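Local coordinates for putative adenosine kinase (Schistosoma mansoni, PDB 3VAS), which probably phosphorylates the 5'-hydroxyl of adenosine to form AMP, as a ribokinase-like (pfkB family) adenosine kinase in the purine salvage of a parasitic fluke, at residues L279-R284 with D320-G325; H300-E305 with A342-A347. All coordinates share one frame; numbering follows the deposited sequence.

Interaction 1 of 2, residues L279-R284 with D320-G325; sequences LVIITR and DAFAAG. With ADN (adenosine), chain C.
Thr-283 of the strand and Phe-322 of the helix face each other, their backbones well apart, with 8.9 Å between the CA of Thr-283 and the CA of Phe-322. The side chain of Phe-322 bridges more than half of that gap. Its CG lies anti to the backbone N of Phe-322 (chi1 -178°), which carries the ring off the helix toward the strand. Thr-283 comes from the opposite direction and sets its methyl over one ring face: CG2 stands 3.6 Å from the ring centroid of Phe-322, only 9° off the ring normal, a well-centred CH-pi contact. The threonine is thus divided between two tasks, since CG2 meets the ring while OG1 makes a weak hydrogen bond to the carbonyl O of Gly-239 on the adjoining strand. Ile-281, two residues earlier on the same side of the strand, adds its branch methyl obliquely, CG2 lying 3.8 Å from CE2 of Phe-322. No hydrogen bond joins the segments. Two residues before the phenylalanine, Asp-320 accepts a hydrogen bond at OD2 from O5' of adenosine (2.7 Å), with Asn-86 ND2 as a second partner of the same oxygen. The position fits the conserved aspartate of the family's GAGD motif, probably the base that activates the 5'-hydroxyl. Strand 279-284 runs parallel to strand 236-240 and antiparallel to strand 287-293, from which Leu-289 also touches Phe-322; helix 318-330 is packed between this part of the sheet and helix 83-95, with Ala-343 of helix 336-351 also against Phe-322.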
ATOM      1  N   LEU A 279      -9.370  14.185   1.775  1.00 21.89           N
ATOM      2  CA  LEU A 279      -9.321  13.937   0.341  1.00 22.13           C
ATOM      3  C   LEU A 279      -9.460  12.445   0.046  1.00 19.92           C
ATOM      4  O   LEU A 279      -8.799  11.618   0.672  1.00 19.17           O
ATOM      5  CB  LEU A 279      -8.005  14.473  -0.231  1.00 24.30           C
ATOM      6  CG  LEU A 279      -7.790  14.304  -1.733  1.00 26.90           C
ATOM      7  CD1 LEU A 279      -8.844  15.083  -2.502  1.00 27.70           C
ATOM      8  CD2 LEU A 279      -6.385  14.740  -2.135  1.00 26.92           C
ATOM      9  N   VAL A 280     -10.325  12.100  -0.903  1.00 19.75           N
ATOM     10  CA  VAL A 280     -10.522  10.704  -1.281  1.00 18.70           C
ATOM     11  C   VAL A 280     -10.240  10.516  -2.770  1.00 23.30           C
ATOM     12  O   VAL A 280     -10.729  11.277  -3.604  1.00 19.32           O
ATOM     13  CB  VAL A 280     -11.953  10.226  -0.941  1.00 27.15           C
ATOM     14  CG1 VAL A 280     -12.127   8.753  -1.280  1.00 18.02           C
ATOM     15  CG2 VAL A 280     -12.256  10.474   0.536  1.00 19.24           C
ATOM     16  N   ILE A 281      -9.434   9.512  -3.096  1.00 20.72           N
ATOM     17  CA  ILE A 281      -9.055   9.248  -4.480  1.00 20.33           C
ATOM     18  C   ILE A 281      -9.299   7.781  -4.798  1.00 23.75           C
ATOM     19  O   ILE A 281      -8.709   6.899  -4.179  1.00 26.87           O
ATOM     20  CB  ILE A 281      -7.566   9.572  -4.733  1.00 18.40           C
ATOM     21  CG1 ILE A 281      -7.262  11.025  -4.356  1.00 18.65           C
ATOM     22  CG2 ILE A 281      -7.177   9.271  -6.182  1.00 17.98           C
ATOM     23  CD1 ILE A 281      -5.795  11.409  -4.476  1.00 18.97           C
ATOM     24  N   ILE A 282     -10.172   7.523  -5.760  1.00 21.90           N
ATOM     25  CA  ILE A 282     -10.501   6.158  -6.140  1.00 21.03           C
ATOM     26  C   ILE A 282     -10.056   5.891  -7.569  1.00 21.41           C
ATOM     27  O   ILE A 282     -10.608   6.459  -8.512  1.00 23.47           O
ATOM     28  CB  ILE A 282     -12.021   5.895  -6.028  1.00 23.30           C
ATOM     29  CG1 ILE A 282     -12.519   6.213  -4.616  1.00 25.11           C
ATOM     30  CG2 ILE A 282     -12.356   4.454  -6.418  1.00 20.39           C
ATOM     31  CD1 ILE A 282     -11.821   5.421  -3.530  1.00 24.97           C
ATOM     32  N   THR A 283      -9.058   5.031  -7.733  1.00 19.27           N
ATOM     33  CA  THR A 283      -8.589   4.691  -9.072  1.00 21.34           C
ATOM     34  C   THR A 283      -9.499   3.635  -9.708  1.00 21.64           C
ATOM     35  O   THR A 283     -10.163   2.875  -9.005  1.00 20.77           O
ATOM     36  CB  THR A 283      -7.118   4.221  -9.065  1.00 21.02           C
ATOM     37  OG1 THR A 283      -6.969   3.099  -8.185  1.00 18.97           O
ATOM     38  CG2 THR A 283      -6.201   5.352  -8.601  1.00 18.43           C
ATOM     39  N   ARG A 284      -9.540   3.606 -11.039  1.00 23.04           N
ATOM     40  CA  ARG A 284     -10.469   2.732 -11.761  1.00 23.23           C
ATOM     41  C   ARG A 284      -9.823   2.092 -12.995  1.00 25.59           C
ATOM     42  O   ARG A 284     -10.439   2.002 -14.062  1.00 24.79           O
ATOM     43  CB  ARG A 284     -11.724   3.519 -12.175  1.00 23.97           C
ATOM     44  CG  ARG A 284     -12.583   4.003 -11.010  1.00 22.76           C
ATOM     45  CD  ARG A 284     -13.814   4.782 -11.469  1.00 25.71           C
ATOM     46  NE  ARG A 284     -14.635   4.036 -12.418  1.00 25.60           N
ATOM     47  CZ  ARG A 284     -14.882   4.420 -13.669  1.00 29.64           C
ATOM     48  NH1 ARG A 284     -14.371   5.555 -14.141  1.00 23.54           N
ATOM     49  NH2 ARG A 284     -15.649   3.669 -14.454  1.00 28.06           N
ATOM     50  N   ASP A 320       0.263   0.993  -5.444  1.00 17.07           N
ATOM     51  CA  ASP A 320       1.270   1.426  -4.483  1.00 19.04           C
ATOM     52  C   ASP A 320       2.084   2.572  -5.067  1.00 18.40           C
ATOM     53  O   ASP A 320       2.408   3.536  -4.369  1.00 17.60           O
ATOM     54  CB  ASP A 320       2.212   0.276  -4.116  1.00 23.20           C
ATOM     55  CG  ASP A 320       1.484  -0.930  -3.545  1.00 28.69           C
ATOM     56  OD1 ASP A 320       0.392  -0.763  -2.953  1.00 32.12           O
ATOM     57  OD2 ASP A 320       2.011  -2.055  -3.687  1.00 28.97           O
ATOM     58  N   ALA A 321       2.425   2.450  -6.346  1.00 15.64           N
ATOM     59  CA  ALA A 321       3.187   3.477  -7.048  1.00 19.88           C
ATOM     60  C   ALA A 321       2.355   4.744  -7.185  1.00 20.51           C
ATOM     61  O   ALA A 321       2.855   5.853  -6.990  1.00 15.74           O
ATOM     62  CB  ALA A 321       3.601   2.979  -8.420  1.00 19.14           C
ATOM     63  N   PHE A 322       1.082   4.563  -7.527  1.00 15.40           N
ATOM     64  CA  PHE A 322       0.163   5.680  -7.670  1.00 18.88           C
ATOM     65  C   PHE A 322       0.176   6.535  -6.409  1.00 20.64           C
ATOM     66  O   PHE A 322       0.296   7.753  -6.483  1.00 25.08           O
ATOM     67  CB  PHE A 322      -1.257   5.188  -7.961  1.00 18.13           C
ATOM     68  CG  PHE A 322      -2.250   6.299  -8.168  1.00 18.36           C
ATOM     69  CD1 PHE A 322      -2.509   6.787  -9.444  1.00 16.07           C
ATOM     70  CD2 PHE A 322      -2.917   6.863  -7.088  1.00 16.00           C
ATOM     71  CE1 PHE A 322      -3.423   7.818  -9.640  1.00 16.47           C
ATOM     72  CE2 PHE A 322      -3.832   7.893  -7.277  1.00 20.41           C
ATOM     73  CZ  PHE A 322      -4.083   8.373  -8.553  1.00 16.47           C
ATOM     74  N   ALA A 323       0.050   5.885  -5.256  1.00 18.55           N
ATOM     75  CA  ALA A 323       0.062   6.590  -3.983  1.00 17.84           C
ATOM     76  C   ALA A 323       1.378   7.337  -3.766  1.00 17.50           C
ATOM     77  O   ALA A 323       1.374   8.499  -3.359  1.00 18.40           O
ATOM     78  CB  ALA A 323      -0.212   5.619  -2.822  1.00 15.60           C
ATOM     79  N   ALA A 324       2.497   6.667  -4.037  1.00 15.87           N
ATOM     80  CA  ALA A 324       3.818   7.289  -3.926  1.00 23.12           C
ATOM     81  C   ALA A 324       3.935   8.532  -4.805  1.00 22.82           C
ATOM     82  O   ALA A 324       4.349   9.599  -4.341  1.00 17.48           O
ATOM     83  CB  ALA A 324       4.909   6.291  -4.289  1.00 16.54           C
ATOM     84  N   GLY A 325       3.570   8.380  -6.076  1.00 19.39           N
ATOM     85  CA  GLY A 325       3.649   9.467  -7.034  1.00 17.68           C
ATOM     86  C   GLY A 325       2.807  10.655  -6.609  1.00 18.56           C
ATOM     87  O   GLY A 325       3.243  11.802  -6.723  1.00 18.98           O
TER
HETATM   88  O5' ADN C 401       0.244  -4.016  -4.347  1.00 27.17           O
HETATM   89  C5' ADN C 401       1.024  -5.177  -4.624  1.00 25.47           C
HETATM   90  C4' ADN C 401       1.878  -5.560  -3.440  1.00 23.30           C
HETATM   91  O4' ADN C 401       1.037  -5.917  -2.331  1.00 17.99           O
HETATM   92  C3' ADN C 401       2.824  -6.749  -3.639  1.00 22.74           C
HETATM   93  O3' ADN C 401       4.171  -6.280  -3.724  1.00 20.24           O
HETATM   94  C2' ADN C 401       2.658  -7.589  -2.351  1.00 23.49           C
HETATM   95  O2' ADN C 401       3.868  -7.935  -1.714  1.00 25.17           O
HETATM   96  C1' ADN C 401       1.803  -6.689  -1.457  1.00 21.13           C
HETATM   97  N9  ADN C 401       0.921  -7.408  -0.537  1.00 17.71           N
HETATM   98  C8  ADN C 401       0.157  -8.447  -0.818  1.00 18.02           C
HETATM   99  N7  ADN C 401      -0.520  -8.846   0.427  1.00 19.53           N
HETATM  100  C5  ADN C 401      -0.091  -7.966   1.465  1.00 15.85           C
HETATM  101  C6  ADN C 401      -0.407  -7.894   2.819  1.00 14.75           C
HETATM  102  N6  ADN C 401      -1.331  -8.836   3.390  1.00 15.22           N
HETATM  103  N1  ADN C 401       0.178  -6.916   3.612  1.00 15.86           N
HETATM  104  C2  ADN C 401       1.061  -6.015   3.072  1.00 16.76           C
HETATM  105  N3  ADN C 401       1.371  -6.083   1.738  1.00 17.32           N
HETATM  106  C4  ADN C 401       0.774  -7.089   0.937  1.00 16.30           C

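Interaction 2 of 2, residues H300-E305 with A342-A347; sequences HQFMVE and AAVKAA
Phe-302 holds its CG anti to the backbone N (chi1 178°), directing the ring toward the helix, while Val-344 has CG1 anti to its own N (chi1 173°) and CG2 anti to the carbonyl carbon. That places CG2 of Val-344 as the single helix atom that both partners on the other segment reach. It meets the phenyl ring at the edge, near the ring plane, 4.0 Å from CE2 of Phe-302, so the methyl butts against the rim of the ring and does not lie over a face. The second partner is Val-304, whose CG2 comes within 4.2 Å of CG2 of Val-344, one branch methyl against another. The backbones are nearest at these two valines, 7.3 Å from CA of Val-304 to CA of Val-344, where the chain has already left strand 300-302. Val-304 therefore makes its contact from a loop, Phe-302 from the strand itself. Glu-305, the next residue after Val-304, is poorly ordered and modelled only to CB. Phe-302 is also packed on the helix outside this segment, edge-to-face with the ring of His-341 and against Ile-337 and Leu-340, while Leu-289 of the adjacent strand touches it as well. The residue after Val-344 serves another part of the chain: Lys-345 makes a cation-pi contact with Tyr-364 near the C-terminal end of the model. Chemically, the contact of 300-305 with 342-347 is purely apolar, without a hydrogen bond or salt bridge between the segments. Its cohesion probably comes from dispersion and burial of hydrocarbon, and the phenyl edge and methyls impose little directional preference of their own.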
ATOM      1  N   HIS A 300     -15.171  14.443  -9.064  1.00 37.92           N
ATOM      2  CA  HIS A 300     -14.513  14.724 -10.334  1.00 32.76           C
ATOM      3  C   HIS A 300     -13.896  13.482 -10.968  1.00 31.89           C
ATOM      4  O   HIS A 300     -13.346  12.630 -10.276  1.00 32.25           O
ATOM      5  CB  HIS A 300     -13.417  15.778 -10.147  1.00 33.11           C
ATOM      6  CG  HIS A 300     -13.869  17.001  -9.415  1.00 34.80           C
ATOM      7  ND1 HIS A 300     -14.725  17.928  -9.972  1.00 35.56           N
ATOM      8  CD2 HIS A 300     -13.585  17.450  -8.170  1.00 33.62           C
ATOM      9  CE1 HIS A 300     -14.949  18.894  -9.099  1.00 34.25           C
ATOM     10  NE2 HIS A 300     -14.267  18.631  -7.999  1.00 33.24           N
ATOM     11  N   GLN A 301     -13.988  13.396 -12.290  1.00 27.07           N
ATOM     12  CA  GLN A 301     -13.257  12.398 -13.054  1.00 28.00           C
ATOM     13  C   GLN A 301     -11.926  12.983 -13.506  1.00 30.89           C
ATOM     14  O   GLN A 301     -11.827  14.172 -13.801  1.00 26.90           O
ATOM     15  CB  GLN A 301     -14.031  11.988 -14.302  1.00 28.65           C
ATOM     16  CG  GLN A 301     -15.412  11.433 -14.080  1.00 32.01           C
ATOM     17  CD  GLN A 301     -16.121  11.178 -15.401  1.00 33.76           C
ATOM     18  OE1 GLN A 301     -15.879  10.170 -16.068  1.00 35.11           O
ATOM     19  NE2 GLN A 301     -16.984  12.105 -15.793  1.00 29.44           N
ATOM     20  N   PHE A 302     -10.907  12.136 -13.574  1.00 31.90           N
ATOM     21  CA  PHE A 302      -9.605  12.541 -14.083  1.00 28.58           C
ATOM     22  C   PHE A 302      -9.196  11.512 -15.122  1.00 29.76           C
ATOM     23  O   PHE A 302      -9.009  10.336 -14.801  1.00 30.55           O
ATOM     24  CB  PHE A 302      -8.593  12.606 -12.941  1.00 28.55           C
ATOM     25  CG  PHE A 302      -7.196  12.977 -13.369  1.00 40.06           C
ATOM     26  CD1 PHE A 302      -6.814  14.307 -13.464  1.00 28.34           C
ATOM     27  CD2 PHE A 302      -6.255  11.995 -13.651  1.00 29.95           C
ATOM     28  CE1 PHE A 302      -5.528  14.651 -13.840  1.00 28.93           C
ATOM     29  CE2 PHE A 302      -4.965  12.331 -14.029  1.00 35.63           C
ATOM     30  CZ  PHE A 302      -4.602  13.663 -14.123  1.00 35.89           C
ATOM     31  N   MET A 303      -9.081  11.949 -16.372  1.00 33.46           N
ATOM     32  CA  MET A 303      -8.765  11.034 -17.463  1.00 39.17           C
ATOM     33  C   MET A 303      -7.362  10.461 -17.316  1.00 43.88           C
ATOM     34  O   MET A 303      -6.443  11.151 -16.881  1.00 45.25           O
ATOM     35  CB  MET A 303      -8.909  11.730 -18.813  1.00 41.20           C
ATOM     36  CG  MET A 303      -9.025  10.768 -19.979  1.00 44.39           C
ATOM     37  SD  MET A 303     -10.658  10.812 -20.732  1.00 96.46           S
ATOM     38  CE  MET A 303     -10.694  12.492 -21.341  1.00 32.52           C
ATOM     39  N   VAL A 304      -7.209   9.193 -17.679  1.00 48.66           N
ATOM     40  CA  VAL A 304      -5.949   8.480 -17.505  1.00 52.10           C
ATOM     41  C   VAL A 304      -5.402   8.012 -18.857  1.00 55.99           C
ATOM     42  O   VAL A 304      -6.161   7.569 -19.721  1.00 53.36           O
ATOM     43  CB  VAL A 304      -6.127   7.283 -16.526  1.00 42.42           C
ATOM     44  CG1 VAL A 304      -5.030   6.250 -16.698  1.00 45.83           C
ATOM     45  CG2 VAL A 304      -6.191   7.783 -15.087  1.00 37.71           C
ATOM     46  N   GLU A 305      -4.087   8.137 -19.034  1.00 61.54           N
ATOM     47  CA  GLU A 305      -3.413   7.731 -20.267  1.00 66.01           C
ATOM     48  C   GLU A 305      -3.732   6.289 -20.661  1.00 68.28           C
ATOM     49  O   GLU A 305      -3.509   5.355 -19.886  1.00 68.29           O
ATOM     50  CB  GLU A 305      -1.898   7.912 -20.132  1.00 66.91           C
ATOM     51  N   ALA A 342       1.392  13.179 -11.575  1.00 19.79           N
ATOM     52  CA  ALA A 342       2.590  12.581 -11.006  1.00 23.36           C
ATOM     53  C   ALA A 342       2.290  11.171 -10.510  1.00 23.42           C
ATOM     54  O   ALA A 342       3.143  10.288 -10.563  1.00 22.67           O
ATOM     55  CB  ALA A 342       3.133  13.442  -9.876  1.00 21.68           C
ATOM     56  N   ALA A 343       1.063  10.967 -10.039  1.00 23.32           N
ATOM     57  CA  ALA A 343       0.647   9.663  -9.533  1.00 20.79           C
ATOM     58  C   ALA A 343       0.501   8.665 -10.677  1.00 19.57           C
ATOM     59  O   ALA A 343       0.953   7.521 -10.577  1.00 18.74           O
ATOM     60  CB  ALA A 343      -0.659   9.789  -8.753  1.00 16.63           C
ATOM     61  N   VAL A 344      -0.125   9.112 -11.765  1.00 19.77           N
ATOM     62  CA  VAL A 344      -0.291   8.298 -12.969  1.00 18.90           C
ATOM     63  C   VAL A 344       1.067   7.947 -13.565  1.00 20.31           C
ATOM     64  O   VAL A 344       1.297   6.815 -13.981  1.00 24.57           O
ATOM     65  CB  VAL A 344      -1.162   9.021 -14.027  1.00 21.40           C
ATOM     66  CG1 VAL A 344      -1.189   8.247 -15.338  1.00 20.82           C
ATOM     67  CG2 VAL A 344      -2.581   9.226 -13.496  1.00 18.52           C
ATOM     68  N   LYS A 345       1.969   8.922 -13.586  1.00 21.02           N
ATOM     69  CA  LYS A 345       3.331   8.696 -14.062  1.00 23.62           C
ATOM     70  C   LYS A 345       4.029   7.598 -13.252  1.00 24.17           C
ATOM     71  O   LYS A 345       4.623   6.679 -13.817  1.00 23.29           O
ATOM     72  CB  LYS A 345       4.144   9.997 -14.022  1.00 24.59           C
ATOM     73  CG  LYS A 345       5.607   9.839 -14.425  1.00 26.56           C
ATOM     74  CD  LYS A 345       6.362  11.165 -14.346  1.00 26.73           C
ATOM     75  CE  LYS A 345       7.827  10.992 -14.718  1.00 31.22           C
ATOM     76  NZ  LYS A 345       8.601  12.264 -14.602  1.00 33.61           N
ATOM     77  N   ALA A 346       3.940   7.692 -11.929  1.00 24.97           N
ATOM     78  CA  ALA A 346       4.528   6.684 -11.049  1.00 24.29           C
ATOM     79  C   ALA A 346       3.997   5.295 -11.372  1.00 24.86           C
ATOM     80  O   ALA A 346       4.766   4.341 -11.511  1.00 24.59           O
ATOM     81  CB  ALA A 346       4.260   7.024  -9.602  1.00 16.96           C
ATOM     82  N   ALA A 347       2.677   5.196 -11.498  1.00 26.87           N
ATOM     83  CA  ALA A 347       2.013   3.920 -11.757  1.00 22.32           C
ATOM     84  C   ALA A 347       2.400   3.367 -13.120  1.00 23.23           C
ATOM     85  O   ALA A 347       2.653   2.168 -13.266  1.00 20.63           O
ATOM     86  CB  ALA A 347       0.510   4.084 -11.661  1.00 19.27           C
TER

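In the fold
The four segments come along the chain in the order 279-284, 300-305, 320-325, 342-347, so the two contacts interlock, and their centres lie about 9 Å apart. Strands 279-284 and 300-302 both pair antiparallel with strand 287-293, one on each side of it, while helices 318-330 and 336-351 are consecutive. The helices also touch directly: CB of Ala-343 lies 3.2 Å from O of Phe-322, and CB of Ala-346 lies 3.2 Å from O of Ala-321. Alanines at this interface are consistent with the close packing of the helix bearing Asp-320 of the adenosine pocket on its successor, and the two contacts join this pair to the last strands of the ribokinase-like fold.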